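Local atomic coordinates of putative uncharacterized protein TTHA0988 (Thermus thermophilus, PDB entry 3OEP), a protein that is of unknown function but, as a KipI-KipA homologue with cyclophilin-like domains, may bind ATP and perhaps act as a hydrolase. Residues Gly12-Glu15 against Glu16-Arg19; Ala127-Pro131 against Ala132-Pro136; Pro360-Ala363 against Gly364-Leu367. All blocks are in the same frame, centred on the assembly; numbering follows the deposited sequence. Where two conformers were deposited one is given.

Interaction 1. Residues Gly12-Glu15 against Glu16-Arg19; sequences GVSE and EANR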
loop_
_atom_site.group_PDB
_atom_site.type_symbol
_atom_site.label_atom_id
_atom_site.label_comp_id
_atom_site.label_asym_id
_atom_site.label_seq_id
_atom_site.Cartn_x
_atom_site.Cartn_y
_atom_site.Cartn_z
ATOM N N GLY A 12 1.457 -0.886 -24.605
ATOM C CA GLY A 12 0.030 -0.604 -24.707
ATOM C C GLY A 12 -0.873 -1.732 -24.257
ATOM O O GLY A 12 -0.488 -2.577 -23.443
ATOM N N VAL A 13 -2.088 -1.734 -24.795
ATOM C CA VAL A 13 -3.057 -2.780 -24.524
ATOM C C VAL A 13 -2.891 -3.868 -25.580
ATOM O O VAL A 13 -3.503 -3.818 -26.653
ATOM C CB VAL A 13 -4.495 -2.215 -24.520
ATOM C CG1 VAL A 13 -5.498 -3.306 -24.162
ATOM C CG2 VAL A 13 -4.594 -1.050 -23.540
ATOM N N SER A 14 -2.016 -4.822 -25.285
ATOM C CA SER A 14 -1.743 -5.946 -26.167
ATOM C C SER A 14 -2.208 -7.202 -25.457
ATOM O O SER A 14 -1.705 -7.527 -24.383
ATOM C CB SER A 14 -0.243 -6.037 -26.465
ATOM O OG SER A 14 0.111 -7.316 -26.962
ATOM N N GLU A 15 -3.170 -7.905 -26.046
ATOM C CA GLU A 15 -3.680 -9.126 -25.439
ATOM C C GLU A 15 -2.583 -10.180 -25.254
ATOM O O GLU A 15 -2.477 -10.775 -24.182
ATOM C CB GLU A 15 -4.845 -9.707 -26.247
ATOM C CG GLU A 15 -5.476 -10.945 -25.611
ATOM C CD GLU A 15 -6.706 -11.453 -26.353
ATOM O OE1 GLU A 15 -7.288 -10.697 -27.163
ATOM O OE2 GLU A 15 -7.091 -12.617 -26.120
ATOM N N GLU A 16 -1.758 -10.409 -26.273
ATOM C CA GLU A 16 -0.757 -11.465 -26.169
ATOM C C GLU A 16 0.351 -11.099 -25.174
ATOM O O GLU A 16 0.840 -11.959 -24.451
ATOM C CB GLU A 16 -0.199 -11.839 -27.547
ATOM C CG GLU A 16 0.825 -12.971 -27.563
ATOM C CD GLU A 16 0.446 -14.207 -26.745
ATOM O OE1 GLU A 16 -0.622 -14.808 -26.985
ATOM O OE2 GLU A 16 1.245 -14.591 -25.865
ATOM N N ALA A 17 0.713 -9.822 -25.104
ATOM C CA ALA A 17 1.707 -9.376 -24.114
ATOM C C ALA A 17 1.181 -9.603 -22.693
ATOM O O ALA A 17 1.913 -10.056 -21.808
ATOM C CB ALA A 17 2.057 -7.918 -24.326
ATOM N N ASN A 18 -0.096 -9.305 -22.492
ATOM C CA ASN A 18 -0.742 -9.523 -21.197
ATOM C C ASN A 18 -0.831 -11.016 -20.852
ATOM O O ASN A 18 -0.584 -11.393 -19.709
ATOM C CB ASN A 18 -2.115 -8.853 -21.187
ATOM C CG ASN A 18 -2.824 -8.977 -19.854
ATOM O OD1 ASN A 18 -3.882 -9.595 -19.775
ATOM N ND2 ASN A 18 -2.245 -8.405 -18.800
ATOM N N ARG A 19 -1.150 -11.865 -21.835
ATOM C CA ARG A 19 -1.195 -13.322 -21.614
ATOM C C ARG A 19 0.152 -13.837 -21.135
ATOM O O ARG A 19 0.221 -14.685 -20.238
ATOM C CB ARG A 19 -1.594 -14.097 -22.883
ATOM C CG ARG A 19 -1.811 -15.611 -22.638
ATOM C CD ARG A 19 -1.581 -16.481 -23.879
ATOM N NE ARG A 19 -0.194 -16.437 -24.341
ATOM C CZ ARG A 19 0.787 -17.178 -23.840
ATOM N NH1 ARG A 19 2.018 -17.059 -24.324
ATOM N NH2 ARG A 19 0.541 -18.047 -22.869
#

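Interaction 2. Residues Ala127-Pro131 against Ala132-Pro136; sequences AEVEP and ALRLP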
loop_
_atom_site.group_PDB
_atom_site.type_symbol
_atom_site.label_atom_id
_atom_site.label_comp_id
_atom_site.label_asym_id
_atom_site.label_seq_id
_atom_site.Cartn_x
_atom_site.Cartn_y
_atom_site.Cartn_z
ATOM N N ALA A 127 -10.295 -3.613 -20.741
ATOM C CA ALA A 127 -10.216 -3.096 -22.112
ATOM C C ALA A 127 -10.767 -4.179 -23.038
ATOM O O ALA A 127 -10.782 -5.344 -22.639
ATOM C CB ALA A 127 -8.759 -2.745 -22.474
ATOM N N GLU A 128 -11.223 -3.854 -24.255
ATOM C CA GLU A 128 -11.197 -2.520 -24.868
ATOM C C GLU A 128 -12.577 -1.876 -24.973
ATOM O O GLU A 128 -13.528 -2.482 -25.484
ATOM C CB GLU A 128 -10.661 -2.616 -26.305
ATOM C CG GLU A 128 -9.236 -3.124 -26.433
ATOM C CD GLU A 128 -8.790 -3.322 -27.882
ATOM O OE1 GLU A 128 -9.609 -3.170 -28.823
ATOM O OE2 GLU A 128 -7.605 -3.652 -28.077
ATOM N N VAL A 129 -12.661 -0.619 -24.553
ATOM C CA VAL A 129 -13.831 0.218 -24.819
ATOM C C VAL A 129 -13.961 0.442 -26.331
ATOM O O VAL A 129 -12.964 0.682 -27.029
ATOM C CB VAL A 129 -13.707 1.582 -24.073
ATOM C CG1 VAL A 129 -14.792 2.566 -24.501
ATOM C CG2 VAL A 129 -13.755 1.373 -22.570
ATOM N N GLU A 130 -15.188 0.334 -26.838
ATOM C CA GLU A 130 -15.466 0.580 -28.256
ATOM C C GLU A 130 -14.931 1.948 -28.672
ATOM O O GLU A 130 -15.049 2.903 -27.920
ATOM C CB GLU A 130 -16.972 0.537 -28.530
ATOM C CG GLU A 130 -17.602 -0.846 -28.424
ATOM C CD GLU A 130 -17.154 -1.787 -29.528
ATOM O OE1 GLU A 130 -17.340 -1.450 -30.715
ATOM O OE2 GLU A 130 -16.628 -2.872 -29.207
ATOM N N PRO A 131 -14.345 2.050 -29.880
ATOM C CA PRO A 131 -13.815 3.335 -30.341
ATOM C C PRO A 131 -14.748 4.536 -30.147
ATOM O O PRO A 131 -14.299 5.591 -29.692
ATOM C CB PRO A 131 -13.564 3.081 -31.828
ATOM C CG PRO A 131 -13.207 1.631 -31.882
ATOM C CD PRO A 131 -14.085 0.973 -30.857
ATOM N N ALA A 132 -16.031 4.367 -30.458
ATOM C CA ALA A 132 -17.007 5.456 -30.355
ATOM C C ALA A 132 -17.234 5.956 -28.929
ATOM O O ALA A 132 -17.737 7.059 -28.747
ATOM C CB ALA A 132 -18.346 5.033 -30.976
ATOM N N LEU A 133 -16.863 5.151 -27.929
ATOM C CA LEU A 133 -17.065 5.505 -26.520
ATOM C C LEU A 133 -15.778 5.988 -25.837
ATOM O O LEU A 133 -15.772 6.271 -24.642
ATOM C CB LEU A 133 -17.674 4.314 -25.771
ATOM C CG LEU A 133 -18.070 4.487 -24.302
ATOM C CD1 LEU A 133 -18.934 5.730 -24.078
ATOM C CD2 LEU A 133 -18.787 3.229 -23.796
ATOM N N ARG A 134 -14.696 6.126 -26.600
ATOM C CA ARG A 134 -13.418 6.539 -26.013
ATOM C C ARG A 134 -13.338 8.048 -25.818
ATOM O O ARG A 134 -13.440 8.814 -26.775
ATOM C CB ARG A 134 -12.254 6.053 -26.876
ATOM C CG ARG A 134 -12.191 4.550 -26.942
ATOM C CD ARG A 134 -11.015 4.045 -27.744
ATOM N NE ARG A 134 -11.152 2.615 -27.991
ATOM C CZ ARG A 134 -10.369 1.899 -28.789
ATOM N NH1 ARG A 134 -9.352 2.472 -29.434
ATOM N NH2 ARG A 134 -10.606 0.600 -28.942
ATOM N N LEU A 135 -13.153 8.475 -24.574
ATOM C CA LEU A 135 -12.924 9.887 -24.309
ATOM C C LEU A 135 -12.013 10.074 -23.105
ATOM O O LEU A 135 -11.958 9.209 -22.224
ATOM C CB LEU A 135 -14.243 10.645 -24.143
ATOM C CG LEU A 135 -14.880 10.746 -22.767
ATOM C CD1 LEU A 135 -16.091 11.692 -22.791
ATOM C CD2 LEU A 135 -15.273 9.354 -22.293
ATOM N N PRO A 136 -11.287 11.201 -23.068
ATOM C CA PRO A 136 -10.301 11.400 -22.019
ATOM C C PRO A 136 -10.911 11.525 -20.629
ATOM O O PRO A 136 -12.082 11.888 -20.477
ATOM C CB PRO A 136 -9.614 12.719 -22.415
ATOM C CG PRO A 136 -9.916 12.919 -23.828
ATOM C CD PRO A 136 -11.242 12.279 -24.073
#

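Interaction 3. Residues Pro360-Ala363 against Gly364-Leu367; sequences PLWA and GDVL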
loop_
_atom_site.group_PDB
_atom_site.type_symbol
_atom_site.label_atom_id
_atom_site.label_comp_id
_atom_site.label_asym_id
_atom_site.label_seq_id
_atom_site.Cartn_x
_atom_site.Cartn_y
_atom_site.Cartn_z
ATOM N N PRO A 360 -6.805 1.608 12.481
ATOM C CA PRO A 360 -6.064 2.158 13.609
ATOM C C PRO A 360 -6.729 1.830 14.945
ATOM O O PRO A 360 -7.940 1.557 15.002
ATOM C CB PRO A 360 -6.086 3.669 13.356
ATOM C CG PRO A 360 -6.498 3.826 11.929
ATOM C CD PRO A 360 -7.370 2.669 11.633
ATOM N N LEU A 361 -5.941 1.857 16.010
ATOM C CA LEU A 361 -6.476 1.571 17.329
ATOM C C LEU A 361 -7.466 2.653 17.747
ATOM O O LEU A 361 -7.346 3.825 17.344
ATOM C CB LEU A 361 -5.360 1.425 18.364
ATOM C CG LEU A 361 -4.332 0.325 18.074
ATOM C CD1 LEU A 361 -3.233 0.345 19.125
ATOM C CD2 LEU A 361 -5.000 -1.048 18.006
ATOM N N TRP A 362 -8.458 2.216 18.522
ATOM C CA TRP A 362 -9.528 3.045 19.064
ATOM C C TRP A 362 -9.435 3.009 20.578
ATOM O O TRP A 362 -9.001 2.011 21.148
ATOM C CB TRP A 362 -10.887 2.423 18.769
ATOM C CG TRP A 362 -11.465 2.617 17.433
ATOM C CD1 TRP A 362 -11.252 3.653 16.578
ATOM C CD2 TRP A 362 -12.446 1.777 16.822
ATOM N NE1 TRP A 362 -12.018 3.487 15.445
ATOM C CE2 TRP A 362 -12.761 2.342 15.573
ATOM C CE3 TRP A 362 -13.078 0.586 17.206
ATOM C CZ2 TRP A 362 -13.683 1.759 14.698
ATOM C CZ3 TRP A 362 -13.994 0.005 16.339
ATOM C CH2 TRP A 362 -14.284 0.592 15.099
ATOM N N ALA A 363 -9.901 4.073 21.224
ATOM C CA ALA A 363 -10.092 4.058 22.671
ATOM C C ALA A 363 -10.930 2.838 23.048
ATOM O O ALA A 363 -11.948 2.554 22.406
ATOM C CB ALA A 363 -10.782 5.344 23.138
ATOM N N GLY A 364 -10.475 2.096 24.055
ATOM C CA GLY A 364 -11.192 0.922 24.551
ATOM C C GLY A 364 -10.712 -0.401 23.981
ATOM O O GLY A 364 -11.113 -1.461 24.465
ATOM N N ASP A 365 -9.864 -0.359 22.952
ATOM C CA ASP A 365 -9.295 -1.586 22.399
ATOM C C ASP A 365 -8.479 -2.299 23.468
ATOM O O ASP A 365 -7.690 -1.672 24.184
ATOM C CB ASP A 365 -8.385 -1.306 21.195
ATOM C CG ASP A 365 -9.152 -1.097 19.899
ATOM O OD1 ASP A 365 -10.339 -1.481 19.806
ATOM O OD2 ASP A 365 -8.553 -0.550 18.951
ATOM N N VAL A 366 -8.664 -3.609 23.558
ATOM C CA VAL A 366 -7.821 -4.452 24.400
ATOM C C VAL A 366 -6.974 -5.345 23.497
ATOM O O VAL A 366 -7.512 -6.069 22.649
ATOM C CB VAL A 366 -8.654 -5.302 25.360
ATOM C CG1 VAL A 366 -7.770 -6.283 26.120
ATOM C CG2 VAL A 366 -9.403 -4.396 26.325
ATOM N N LEU A 367 -5.660 -5.262 23.665
ATOM C CA LEU A 367 -4.720 -6.095 22.909
ATOM C C LEU A 367 -4.186 -7.188 23.809
ATOM O O LEU A 367 -3.964 -6.956 25.002
ATOM C CB LEU A 367 -3.553 -5.266 22.394
ATOM C CG LEU A 367 -3.905 -4.025 21.574
ATOM C CD1 LEU A 367 -2.639 -3.445 20.943
ATOM C CD2 LEU A 367 -4.945 -4.334 20.517
HETATM O O HOH W 1 -12.758 0.215 21.184
#

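Interaction 1. Residues Gly12-Glu15 against Glu16-Arg19
The hydroxymethyl group of S14 lies over the methyl of A17, with S14 OG 3.3 Å from A17 CB, and the same oxygen caps the helix that starts at the next residue. S14 is the N-cap: its OG accepts the backbone N-H of A17, S14 OG to A17 N being 3.2 Å, in a fairly straight bond of 159°. The side chain can do this because OG stands opposite the backbone N and beside the carbonyl carbon (chi1 162°), swung forward over the first turn of the helix. The hydroxyl gives a partner to one of the N-H groups at the start of the helix.

Behind the cap the regular i to i+4 bonds begin at once. N18 N donates to S14 O at 3.1 Å, and R19 N to E15 O at 2.9 Å, so S14 serves the first turn with both its hydroxyl and its carbonyl.

Within the first turn and a little beyond, E16 and R19 pair three residues apart on the exposed surface. R19 was modelled in two conformers; in the one described it comes side-on, and both its NE and its NH1 converge on OE2 of E16, the NE to OE2 distance being 2.8 Å. That oxygen is taken on its syn side and lies close to the guanidinium plane, which in this pose sets how the flat group is turned. A bend at chi2 of E16 (47°) and another at chi3 of R19 curl the two chains toward each other. The E16 carboxylate, near the helix N-terminus, would probably also be favoured by the positive end of the helix dipole.

N18 faces inward, its amide bonded to R113 and to the backbone O of Y43. V13, E15 and N18 all rest on Y115, so the start of helix 15-30 is laid against strand 112-117, while A17 packs on F9 just beyond strand 3-8.

Interaction 2. Residues Ala127-Pro131 against Ala132-Pro136
R134 and V129 make the main polar contact: the guanidinium comes side-on to the carbonyl, and both NE and NH2 donate to V129 O, at 2.8 Å from R134 NE and 3.0 Å from R134 NH2. The oxygen lies in the guanidinium plane, which fixes the rotation of that group. R134 gets there with its chain extended from CG to NE, running back along P131, whose ring covers one guanidinium face near the rim.

The ion pair is long: E128 OE1 stands 3.9 Å from R134 NH2, with carboxylate and guanidinium planes almost perpendicular (85°).

Two backbone bonds wind the chain into a short 3-10 turn: L133 N to E130 O at 2.9 Å, and R134 N to P131 O at 3.2 Å.

The apolar part is V129 against L133, crossing at about a right angle, with V129 CG1 3.6 Å from L133 CB.

This turn belongs to the loop from strand 124-127 to strand 144-145. L133 is buried between helices 89-96 and 100-108, touching V92, L96, V103 and H107, whereas backbone bonds from V129 to V155 and from L135 to G154 tie the loop to the turn between strands 149-153 and 156-159.

Interaction 3. Residues Pro360-Ala363 against Gly364-Leu367
With chi1 at -81°, the carboxylate of D365 stands opposite its own carbonyl carbon and beside its backbone N, a rotation that carries OD2 back across the turn to W362. OD2 takes the backbone N-H of W362 in a nearly linear bond, D365 OD2 to W362 N being 2.8 Å with an angle of 173°. The donor approaches from above the carboxylate plane, 56° out of it. L361 passes obliquely by the same oxygen: D365 OD2 is 3.4 Å from L361 CA and 3.7 Å from L361 CD2.

The backbone returns the bond in the other direction. D365 N donates to W362 O at 3.1 Å, closing a type II beta turn from W362 to D365, so these two residues hold each other by one side-chain and one main-chain bond. G364 sits at the third position of the turn with positive phi, where a side chain would be jammed against the carbonyl of A363. A water bridges A363 O and OD1 of D365, giving one hydrogen to A363 O at 2.8 Å and the other to D365 OD1 at 3.3 Å.

Past the carboxylate, toward the strand, L361 and L367 reach toward each other tip to tip, L361 CD2 to L367 CD2 being 4.1 Å. Both also touch L214, and L361 and D365 rest on V225 of strand 221-225, the neighbour of edge strand 366-368.

R359, just before the segment, adds a second partner: its NH1 forms a salt bridge to OD2 of D365, and its cation makes a cation-pi contact with W362. OD2 thus has a backbone N-H and a guanidinium as partners, which would probably stabilise the carboxylate in its charged form and hold the turn leading into the strand.

Interactions 1 and 2 share the N-terminal carboxyltransferase C and D region and touch, V13 CG1 packing on A127 CB at 3.7 Å; their centres are 17 Å apart. Interaction 3 lies in the A and B region, across the chain's centre, with its nearest atoms about 33 Å from either. All three are partly buried; inward, interaction 1 puts a buried amide beside A17, while interactions 2 and 3 put leucines. A serine hydroxyl starts a helix in residues 12-19, an arginine holds a carbonyl in residues 127-136, and an aspartate carboxylate closes a turn in residues 360-367. Interactions 1 and 2 both meet the sheet containing strand 112-117; interaction 3 runs into edge strand 366-368 of another sheet.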